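Local atomic coordinates of SusD superfamily protein (Bacteroides thetaiotaomicron, PDB entry 3MCX), a protein that is of unknown function but, as an outer-membrane SusD-family member, probably helps bind nutrient glycans for uptake, and carries zinc ions in the crystal. Residues A[239-244]-A[388-393]; A[243-248]-A[306-311]; A[358-363]-A[381-386]. All coordinates share one frame; numbering follows the deposited sequence.

Contacts 1 and 2 are neighbours, with centres about 8 Å apart, and share Glu243 and Tyr244. Arg388 O of contact 1 lies 2.8 Å from Val308 N of contact 2, joined by a backbone hydrogen bond. Tyr244 touches Arg388 in contact 1 and Val308 and Arg309 in contact 2. Glu413 of helix 403-414 binds Tyr244, Arg388 and Arg309. Contact 3 lies farther off, with its centre about 13 Å from that of contact 1 and about 16 Å from that of contact 2. Its helix 374-385 runs almost directly into segment 388-393. Contacts 1 and 3 each hold a zinc ion, on Asp391 and Ser393 and on Asp383.

Contact 1. Residues A[239-244]-A[388-393]; sequences YSYEEY and RTTDTS. With ZN (zinc ion), chain F.
Arg388 NH1 donates to Tyr239 O at 2.8 Å, with an N-H...O angle of 150°. The oxygen lies in the guanidinium plane, but the nitrogen stands above the plane of the carbonyl. The rest of the Arg388 side chain crosses Tyr244 at about a right angle. Its CD lies over the ring face in a CH-pi contact, 4.1 Å from the centroid. Its NE is only 3.1 Å from Tyr244 CE1, a tight fit. The planes of ring and guanidinium are 40° apart. The bend at chi2 (-68°) helps bring the guanidinium back to these tyrosines, although the side chain starts out away from them. Tyr241 meets the backbone, with CE2 3.5 Å from Arg388 O, and Thr390 CG2 lies over one face of its ring. Farther along, a zinc ion has six oxygen ligands in an octahedral arrangement. They are Asp391 OD1 at 2.1 Å, Ser393 OG at 2.3 Å and four waters. An Asx turn at Asp391 helps bring the two protein ligands together. Arg388 also forms salt bridges with Glu255 and Glu413. The contact thus joins the loop between helix 218-231 and strand 256-260 to the loop leading from helix 374-385 to helix 403-414.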
loop_
_atom_site.group_PDB
_atom_site.type_symbol
_atom_site.label_atom_id
_atom_site.label_comp_id
_atom_site.label_asym_id
_atom_site.label_seq_id
_atom_site.Cartn_x
_atom_site.Cartn_y
_atom_site.Cartn_z
ATOM N N TYR A 239 5.017 -17.324 6.348
ATOM C CA TYR A 239 5.538 -17.421 7.722
ATOM C C TYR A 239 4.757 -18.438 8.521
ATOM O O TYR A 239 3.526 -18.482 8.462
ATOM C CB TYR A 239 5.498 -16.069 8.450
ATOM C CG TYR A 239 6.274 -14.993 7.691
ATOM C CD1 TYR A 239 7.551 -15.250 7.194
ATOM C CD2 TYR A 239 5.729 -13.757 7.481
ATOM C CE1 TYR A 239 8.244 -14.290 6.498
ATOM C CE2 TYR A 239 6.401 -12.775 6.751
ATOM C CZ TYR A 239 7.683 -13.069 6.278
ATOM O OH TYR A 239 8.391 -12.167 5.516
ATOM N N SER A 240 5.475 -19.237 9.291
ATOM C CA SER A 240 4.851 -20.162 10.254
ATOM C C SER A 240 4.364 -19.363 11.460
ATOM O O SER A 240 4.784 -18.224 11.703
ATOM C CB SER A 240 5.847 -21.201 10.749
ATOM O OG SER A 240 6.849 -20.577 11.545
ATOM N N TYR A 241 3.520 -19.997 12.259
ATOM C CA TYR A 241 3.048 -19.419 13.515
ATOM C C TYR A 241 4.238 -19.120 14.439
ATOM O O TYR A 241 4.288 -18.071 15.112
ATOM C CB TYR A 241 2.098 -20.421 14.156
ATOM C CG TYR A 241 1.398 -19.963 15.409
ATOM C CD1 TYR A 241 2.028 -20.006 16.633
ATOM C CD2 TYR A 241 0.094 -19.515 15.356
ATOM C CE1 TYR A 241 1.365 -19.590 17.785
ATOM C CE2 TYR A 241 -0.568 -19.105 16.493
ATOM C CZ TYR A 241 0.062 -19.140 17.687
ATOM O OH TYR A 241 -0.615 -18.703 18.803
ATOM N N GLU A 242 5.199 -20.041 14.434
ATOM C CA GLU A 242 6.370 -19.964 15.305
ATOM C C GLU A 242 7.281 -18.797 14.920
ATOM O O GLU A 242 7.808 -18.111 15.787
ATOM C CB GLU A 242 7.125 -21.289 15.261
ATOM C CG GLU A 242 6.360 -22.413 15.928
ATOM C CD GLU A 242 5.286 -23.138 15.055
ATOM O OE1 GLU A 242 5.025 -22.835 13.832
ATOM O OE2 GLU A 242 4.694 -24.082 15.663
ATOM N N GLU A 243 7.443 -18.569 13.622
ATOM C CA GLU A 243 8.303 -17.519 13.013
ATOM C C GLU A 243 7.716 -16.126 13.129
ATOM O O GLU A 243 8.426 -15.100 13.130
ATOM C CB GLU A 243 8.493 -17.789 11.484
ATOM C CG GLU A 243 9.428 -18.959 11.133
ATOM C CD GLU A 243 9.321 -19.480 9.679
ATOM O OE1 GLU A 243 8.331 -19.211 8.958
ATOM O OE2 GLU A 243 10.243 -20.222 9.265
ATOM N N TYR A 244 6.380 -16.062 13.085
ATOM C CA TYR A 244 5.685 -14.815 12.813
ATOM C C TYR A 244 6.090 -13.644 13.701
ATOM O O TYR A 244 6.253 -12.557 13.197
ATOM C CB TYR A 244 4.174 -15.001 12.885
ATOM C CG TYR A 244 3.368 -13.913 12.173
ATOM C CD1 TYR A 244 3.085 -14.017 10.816
ATOM C CD2 TYR A 244 2.860 -12.823 12.858
ATOM C CE1 TYR A 244 2.327 -13.080 10.174
ATOM C CE2 TYR A 244 2.101 -11.872 12.219
ATOM C CZ TYR A 244 1.814 -11.991 10.877
ATOM O OH TYR A 244 1.022 -11.022 10.290
ATOM N N ARG A 388 -1.732 -18.828 11.488
ATOM C CA ARG A 388 -1.894 -17.664 12.357
ATOM C C ARG A 388 -2.620 -17.972 13.666
ATOM O O ARG A 388 -2.690 -17.126 14.563
ATOM C CB ARG A 388 -2.608 -16.535 11.604
ATOM C CG ARG A 388 -1.891 -16.081 10.351
ATOM C CD ARG A 388 -0.585 -15.393 10.643
ATOM N NE ARG A 388 -0.043 -14.953 9.396
ATOM C CZ ARG A 388 0.868 -15.607 8.685
ATOM N NH1 ARG A 388 1.400 -16.719 9.134
ATOM N NH2 ARG A 388 1.237 -15.077 7.524
ATOM N N THR A 389 -3.205 -19.151 13.763
ATOM C CA THR A 389 -3.888 -19.562 14.984
ATOM C C THR A 389 -3.740 -21.050 15.213
ATOM O O THR A 389 -3.535 -21.812 14.274
ATOM C CB THR A 389 -5.389 -19.173 14.962
ATOM O OG1 THR A 389 -5.997 -19.530 16.209
ATOM C CG2 THR A 389 -6.136 -19.870 13.806
ATOM N N THR A 390 -3.843 -21.470 16.465
ATOM C CA THR A 390 -3.899 -22.895 16.782
ATOM C C THR A 390 -5.321 -23.445 16.896
ATOM O O THR A 390 -5.502 -24.631 17.112
ATOM C CB THR A 390 -3.175 -23.197 18.094
ATOM O OG1 THR A 390 -3.681 -22.317 19.107
ATOM C CG2 THR A 390 -1.667 -22.972 17.928
ATOM N N ASP A 391 -6.316 -22.568 16.761
ATOM C CA ASP A 391 -7.715 -22.990 16.883
ATOM C C ASP A 391 -8.147 -23.483 15.487
ATOM O O ASP A 391 -8.389 -22.690 14.595
ATOM C CB ASP A 391 -8.556 -21.776 17.305
ATOM C CG ASP A 391 -10.035 -22.100 17.437
ATOM O OD1 ASP A 391 -10.441 -23.272 17.241
ATOM O OD2 ASP A 391 -10.793 -21.139 17.669
ATOM N N THR A 392 -8.255 -24.800 15.337
ATOM C CA THR A 392 -8.559 -25.406 14.023
ATOM C C THR A 392 -9.951 -25.059 13.489
ATOM O O THR A 392 -10.146 -24.981 12.261
ATOM C CB THR A 392 -8.424 -26.930 14.065
ATOM O OG1 THR A 392 -9.397 -27.480 14.955
ATOM C CG2 THR A 392 -7.020 -27.338 14.516
ATOM N N SER A 393 -10.895 -24.783 14.393
ATOM C CA SER A 393 -12.244 -24.387 13.989
ATOM C C SER A 393 -12.298 -23.035 13.311
ATOM O O SER A 393 -13.333 -22.686 12.748
ATOM C CB SER A 393 -13.216 -24.406 15.187
ATOM O OG SER A 393 -12.941 -23.321 16.057
HETATM ZN ZN ZN F . -12.148 -24.159 18.061
HETATM O O HOH W 1 -1.745 -21.178 20.734
HETATM O O HOH W 2 -12.957 -22.191 18.813
HETATM O O HOH W 3 -11.214 -25.961 17.282
HETATM O O HOH W 4 -13.846 -25.232 18.462
HETATM O O HOH W 5 -11.295 -24.727 19.912
#

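Contact 2. Residues A[243-248]-A[306-311]; sequences EYPNVW and KDVRHC
Val308 divides its two methyls between Tyr244 and Pro245. CG1 lies 3.8 Å from Tyr244 CD2, and CG2 lies 3.9 Å from Pro245 CG. With CG2 anti to the backbone N and CG1 between N and the carbonyl carbon (chi1 70°), both branches face the partner segment. Arg309 adds its aliphatic part: CG is 3.5 Å from Tyr244 CE2, and the side chain runs obliquely past the ring. In the conformer given, Cys311 SG rests against Pro245, 3.7 Å from CB, and lies near the plane of the Tyr244 ring at its edge. Cys311 has a second conformer, so this part of the packing may vary.

No hydrogen bond crosses between the segments. Within 306-311, Arg309 grips Asp307 side-on, NE to OD1 at 2.8 Å and NH2 to OD2 at 2.8 Å. The same OD1 also accepts from Arg309 N, at 2.8 Å, from its anti side. Salt bridges to Glu409 and Glu413 tie the guanidinium to helix 403-414. These bonds hold the arginine so that its methylenes lie beside Tyr244. The bond from Arg309 N makes an Asx turn, set at the start of the 3-10 segment 308-311.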
loop_
_atom_site.group_PDB
_atom_site.type_symbol
_atom_site.label_atom_id
_atom_site.label_comp_id
_atom_site.label_asym_id
_atom_site.label_seq_id
_atom_site.Cartn_x
_atom_site.Cartn_y
_atom_site.Cartn_z
ATOM N N GLU A 243 7.443 -18.569 13.622
ATOM C CA GLU A 243 8.303 -17.519 13.013
ATOM C C GLU A 243 7.716 -16.126 13.129
ATOM O O GLU A 243 8.426 -15.100 13.130
ATOM C CB GLU A 243 8.493 -17.789 11.484
ATOM C CG GLU A 243 9.428 -18.959 11.133
ATOM C CD GLU A 243 9.321 -19.480 9.679
ATOM O OE1 GLU A 243 8.331 -19.211 8.958
ATOM O OE2 GLU A 243 10.243 -20.222 9.265
ATOM N N TYR A 244 6.380 -16.062 13.085
ATOM C CA TYR A 244 5.685 -14.815 12.813
ATOM C C TYR A 244 6.090 -13.644 13.701
ATOM O O TYR A 244 6.253 -12.557 13.197
ATOM C CB TYR A 244 4.174 -15.001 12.885
ATOM C CG TYR A 244 3.368 -13.913 12.173
ATOM C CD1 TYR A 244 3.085 -14.017 10.816
ATOM C CD2 TYR A 244 2.860 -12.823 12.858
ATOM C CE1 TYR A 244 2.327 -13.080 10.174
ATOM C CE2 TYR A 244 2.101 -11.872 12.219
ATOM C CZ TYR A 244 1.814 -11.991 10.877
ATOM O OH TYR A 244 1.022 -11.022 10.290
ATOM N N PRO A 245 6.253 -13.854 15.008
ATOM C CA PRO A 245 6.608 -12.672 15.825
ATOM C C PRO A 245 7.985 -12.061 15.518
ATOM O O PRO A 245 8.183 -10.849 15.739
ATOM C CB PRO A 245 6.587 -13.208 17.269
ATOM C CG PRO A 245 5.750 -14.476 17.195
ATOM C CD PRO A 245 5.995 -15.057 15.829
ATOM N N ASN A 246 8.888 -12.871 14.959
ATOM C CA ASN A 246 10.303 -12.529 14.819
ATOM C C ASN A 246 10.693 -11.926 13.475
ATOM O O ASN A 246 11.782 -11.375 13.336
ATOM C CB ASN A 246 11.148 -13.793 15.016
ATOM C CG ASN A 246 10.831 -14.527 16.313
ATOM O OD1 ASN A 246 10.764 -15.762 16.327
ATOM N ND2 ASN A 246 10.630 -13.779 17.393
ATOM N N VAL A 247 9.846 -12.053 12.473
ATOM C CA VAL A 247 10.217 -11.578 11.127
ATOM C C VAL A 247 10.172 -10.034 10.972
ATOM O O VAL A 247 10.890 -9.455 10.157
ATOM C CB VAL A 247 9.349 -12.276 10.045
ATOM C CG1 VAL A 247 9.598 -13.808 10.094
ATOM C CG2 VAL A 247 7.862 -11.900 10.162
ATOM N N TRP A 248 9.372 -9.383 11.794
ATOM C CA TRP A 248 9.094 -7.963 11.677
ATOM C C TRP A 248 10.362 -7.141 11.991
ATOM O O TRP A 248 11.038 -7.348 13.001
ATOM C CB TRP A 248 7.881 -7.598 12.558
ATOM C CG TRP A 248 6.711 -8.403 12.132
ATOM C CD1 TRP A 248 6.276 -9.562 12.699
ATOM C CD2 TRP A 248 5.932 -8.224 10.947
ATOM N NE1 TRP A 248 5.262 -10.097 11.979
ATOM C CE2 TRP A 248 5.010 -9.292 10.894
ATOM C CE3 TRP A 248 5.896 -7.249 9.953
ATOM C CZ2 TRP A 248 4.074 -9.415 9.867
ATOM C CZ3 TRP A 248 4.957 -7.372 8.921
ATOM C CH2 TRP A 248 4.055 -8.448 8.900
ATOM N N LYS A 306 -6.116 -17.085 20.410
ATOM C CA LYS A 306 -4.957 -17.910 20.027
ATOM C C LYS A 306 -4.206 -17.348 18.810
ATOM O O LYS A 306 -3.242 -17.951 18.326
ATOM C CB LYS A 306 -5.419 -19.342 19.684
ATOM C CG LYS A 306 -6.226 -20.043 20.784
ATOM C CD LYS A 306 -5.456 -20.162 22.039
ATOM C CE LYS A 306 -6.207 -21.068 23.017
ATOM N NZ LYS A 306 -5.496 -21.184 24.314
ATOM N N ASP A 307 -4.660 -16.214 18.300
ATOM C CA ASP A 307 -4.104 -15.609 17.110
ATOM C C ASP A 307 -2.665 -15.103 17.403
ATOM O O ASP A 307 -2.441 -14.321 18.327
ATOM C CB ASP A 307 -5.009 -14.466 16.671
ATOM C CG ASP A 307 -4.738 -14.006 15.271
ATOM O OD1 ASP A 307 -3.555 -13.779 14.878
ATOM O OD2 ASP A 307 -5.729 -13.785 14.521
ATOM N N VAL A 308 -1.696 -15.542 16.610
ATOM C CA VAL A 308 -0.308 -15.091 16.802
ATOM C C VAL A 308 -0.160 -13.576 16.627
ATOM O O VAL A 308 0.761 -12.994 17.197
ATOM C CB VAL A 308 0.647 -15.823 15.827
ATOM C CG1 VAL A 308 0.455 -15.387 14.397
ATOM C CG2 VAL A 308 2.147 -15.681 16.292
ATOM N N ARG A 309 -1.050 -12.930 15.872
ATOM C CA ARG A 309 -0.926 -11.494 15.575
ATOM C C ARG A 309 -1.145 -10.597 16.809
ATOM O O ARG A 309 -0.821 -9.405 16.758
ATOM C CB ARG A 309 -1.837 -11.144 14.387
ATOM C CG ARG A 309 -1.301 -11.773 13.117
ATOM C CD ARG A 309 -2.300 -11.856 11.984
ATOM N NE ARG A 309 -3.400 -12.770 12.281
ATOM C CZ ARG A 309 -4.197 -13.308 11.368
ATOM N NH1 ARG A 309 -4.000 -13.095 10.069
ATOM N NH2 ARG A 309 -5.209 -14.052 11.749
ATOM N N HIS A 310 -1.618 -11.175 17.908
ATOM C CA HIS A 310 -1.608 -10.443 19.174
ATOM C C HIS A 310 -0.207 -10.002 19.554
ATOM O O HIS A 310 -0.059 -9.025 20.273
ATOM C CB HIS A 310 -2.201 -11.251 20.321
ATOM C CG HIS A 310 -3.669 -11.447 20.197
ATOM N ND1 HIS A 310 -4.584 -10.449 20.448
ATOM C CD2 HIS A 310 -4.386 -12.536 19.828
ATOM C CE1 HIS A 310 -5.806 -10.912 20.208
ATOM N NE2 HIS A 310 -5.714 -12.183 19.849
ATOM N N CYS A 311 0.816 -10.680 19.056
ATOM C CA CYS A 311 2.206 -10.308 19.343
ATOM C C CYS A 311 2.583 -8.931 18.823
ATOM O O CYS A 311 3.577 -8.375 19.236
ATOM C CB CYS A 311 3.179 -11.335 18.722
ATOM S SG CYS A 311 3.407 -11.312 16.911
#

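Contact 3. Residues A[358-363]-A[381-386]; sequences EVYLNA and LNDIIS. With ZN (zinc ion), chain E.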
loop_
_atom_site.group_PDB
_atom_site.type_symbol
_atom_site.label_atom_id
_atom_site.label_comp_id
_atom_site.label_asym_id
_atom_site.label_seq_id
_atom_site.Cartn_x
_atom_site.Cartn_y
_atom_site.Cartn_z
ATOM N N GLU A 358 -0.531 -11.448 1.179
ATOM C CA GLU A 358 -1.524 -10.663 0.437
ATOM C C GLU A 358 -1.925 -11.412 -0.820
ATOM O O GLU A 358 -3.089 -11.382 -1.220
ATOM C CB GLU A 358 -1.024 -9.262 0.071
ATOM C CG GLU A 358 -2.040 -8.496 -0.744
ATOM C CD GLU A 358 -1.564 -7.151 -1.238
ATOM O OE1 GLU A 358 -0.608 -6.621 -0.661
ATOM O OE2 GLU A 358 -2.130 -6.636 -2.222
ATOM N N VAL A 359 -0.953 -12.055 -1.445
ATOM C CA VAL A 359 -1.190 -12.772 -2.699
ATOM C C VAL A 359 -2.169 -13.933 -2.460
ATOM O O VAL A 359 -3.095 -14.137 -3.235
ATOM C CB VAL A 359 0.133 -13.266 -3.347
ATOM C CG1 VAL A 359 -0.159 -14.096 -4.580
ATOM C CG2 VAL A 359 1.048 -12.085 -3.693
ATOM N N TYR A 360 -1.969 -14.696 -1.387
ATOM C CA TYR A 360 -2.906 -15.766 -1.030
ATOM C C TYR A 360 -4.311 -15.201 -0.760
ATOM O O TYR A 360 -5.298 -15.794 -1.187
ATOM C CB TYR A 360 -2.399 -16.558 0.193
ATOM C CG TYR A 360 -1.404 -17.659 -0.097
ATOM C CD1 TYR A 360 -0.096 -17.387 -0.499
ATOM C CD2 TYR A 360 -1.788 -18.984 0.020
ATOM C CE1 TYR A 360 0.787 -18.417 -0.764
ATOM C CE2 TYR A 360 -0.912 -20.023 -0.229
ATOM C CZ TYR A 360 0.375 -19.737 -0.647
ATOM O OH TYR A 360 1.221 -20.821 -0.914
ATOM N N LEU A 361 -4.388 -14.089 -0.047
ATOM C CA LEU A 361 -5.673 -13.452 0.276
ATOM C C LEU A 361 -6.369 -12.906 -0.981
ATOM O O LEU A 361 -7.579 -13.048 -1.132
ATOM C CB LEU A 361 -5.492 -12.397 1.384
ATOM C CG LEU A 361 -5.160 -13.004 2.754
ATOM C CD1 LEU A 361 -4.494 -11.948 3.644
ATOM C CD2 LEU A 361 -6.416 -13.703 3.397
ATOM N N ASN A 362 -5.583 -12.344 -1.886
ATOM C CA ASN A 362 -6.088 -11.882 -3.195
ATOM C C ASN A 362 -6.665 -13.036 -3.970
ATOM O O ASN A 362 -7.737 -12.921 -4.555
ATOM C CB ASN A 362 -4.968 -11.229 -4.026
ATOM C CG ASN A 362 -4.551 -9.862 -3.513
ATOM O OD1 ASN A 362 -5.166 -9.299 -2.610
ATOM N ND2 ASN A 362 -3.456 -9.305 -4.106
ATOM N N ALA A 363 -5.962 -14.170 -3.995
ATOM C CA ALA A 363 -6.517 -15.363 -4.646
ATOM C C ALA A 363 -7.822 -15.833 -3.992
ATOM O O ALA A 363 -8.767 -16.209 -4.684
ATOM C CB ALA A 363 -5.463 -16.518 -4.676
ATOM N N LEU A 381 -7.224 -19.255 1.670
ATOM C CA LEU A 381 -7.605 -18.585 2.916
ATOM C C LEU A 381 -7.129 -19.404 4.110
ATOM O O LEU A 381 -6.567 -18.863 5.055
ATOM C CB LEU A 381 -9.117 -18.363 3.014
ATOM C CG LEU A 381 -9.524 -17.601 4.288
ATOM C CD1 LEU A 381 -8.867 -16.215 4.401
ATOM C CD2 LEU A 381 -11.076 -17.557 4.426
ATOM N N ASN A 382 -7.343 -20.704 4.060
ATOM C CA ASN A 382 -6.944 -21.594 5.154
ATOM C C ASN A 382 -5.419 -21.692 5.311
ATOM O O ASN A 382 -4.931 -21.892 6.418
ATOM C CB ASN A 382 -7.600 -22.962 5.027
ATOM C CG ASN A 382 -9.062 -22.931 5.446
ATOM O OD1 ASN A 382 -9.472 -22.054 6.232
ATOM N ND2 ASN A 382 -9.864 -23.851 4.902
ATOM N N ASP A 383 -4.674 -21.484 4.221
ATOM C CA ASP A 383 -3.201 -21.400 4.306
ATOM C C ASP A 383 -2.756 -20.255 5.204
ATOM O O ASP A 383 -1.748 -20.357 5.865
ATOM C CB ASP A 383 -2.580 -21.226 2.919
ATOM C CG ASP A 383 -2.430 -22.540 2.182
ATOM O OD1 ASP A 383 -2.012 -23.526 2.815
ATOM O OD2 ASP A 383 -2.740 -22.592 0.956
ATOM N N ILE A 384 -3.509 -19.184 5.229
ATOM C CA ILE A 384 -3.213 -18.070 6.119
ATOM C C ILE A 384 -3.722 -18.403 7.509
ATOM O O ILE A 384 -2.946 -18.424 8.459
ATOM C CB ILE A 384 -3.793 -16.755 5.597
ATOM C CG1 ILE A 384 -3.259 -16.438 4.188
ATOM C CG2 ILE A 384 -3.483 -15.636 6.594
ATOM C CD1 ILE A 384 -1.742 -16.370 4.029
ATOM N N ILE A 385 -5.015 -18.700 7.633
ATOM C CA ILE A 385 -5.624 -18.966 8.948
ATOM C C ILE A 385 -4.822 -20.005 9.724
ATOM O O ILE A 385 -4.496 -19.785 10.898
ATOM C CB ILE A 385 -7.131 -19.368 8.836
ATOM C CG1 ILE A 385 -7.975 -18.209 8.284
ATOM C CG2 ILE A 385 -7.702 -19.732 10.228
ATOM C CD1 ILE A 385 -9.444 -18.632 7.947
ATOM N N SER A 386 -4.491 -21.123 9.081
ATOM C CA SER A 386 -3.824 -22.246 9.761
ATOM C C SER A 386 -2.426 -21.905 10.265
ATOM O O SER A 386 -1.917 -22.604 11.152
ATOM C CB SER A 386 -3.722 -23.468 8.854
ATOM O OG SER A 386 -2.875 -23.224 7.755
HETATM ZN ZN ZN E . -1.303 -25.226 1.954
#
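Tyr360, Ile384 and Leu361 bury the largest areas in this contact. Tyr360 points from helix 356-370 toward the partner helix and meets two residues there. Its CB lies 3.9 Å from Ile384 CD1. Its ring edge turns to Asp383, with CE2 3.4 Å from OD2, and the oxygen lies in the plane of the ring. Ring and carboxylate stand almost perpendicular, with planes 88° apart. Asp383 CB also packs against the ring, 3.7 Å from Tyr360 CD2. The other carboxylate oxygen, Asp383 OD1, binds a zinc ion at 2.0 Å. OD1 thus binds the zinc, while OD2 faces the tyrosine edge. The positive ion probably draws charge toward OD1.

The two segments belong to consecutive helices, 356-370 and 374-385, joined by a short turn. They form a helical hairpin. The axes of 358-363 and 381-385 come within 9.0 Å, their N-to-C directions 140° apart. Paired helices of this kind are in keeping with the TPR clan, to which the SusD family belongs.

Ile384 sits between Tyr360 and Leu361. Its CG1 is anti to the carbonyl carbon (chi1 -58°), which sends the longer branch across to helix 356-370. There CG1 lies 4.2 Å from Leu361 CG, and the two side chains cross at about a right angle. Leu361 reaches the hairpin partner a second time through CD2, which is 3.7 Å from Leu381 CD1. Leu381 starts out away from the other helix but brings this methyl back to it. Helix 403-414 borders the same apolar cluster, where Arg410 touches Leu361 and Glu409 touches Leu381 and Ile384. Ile229 of helix 218-231 also packs on Tyr360.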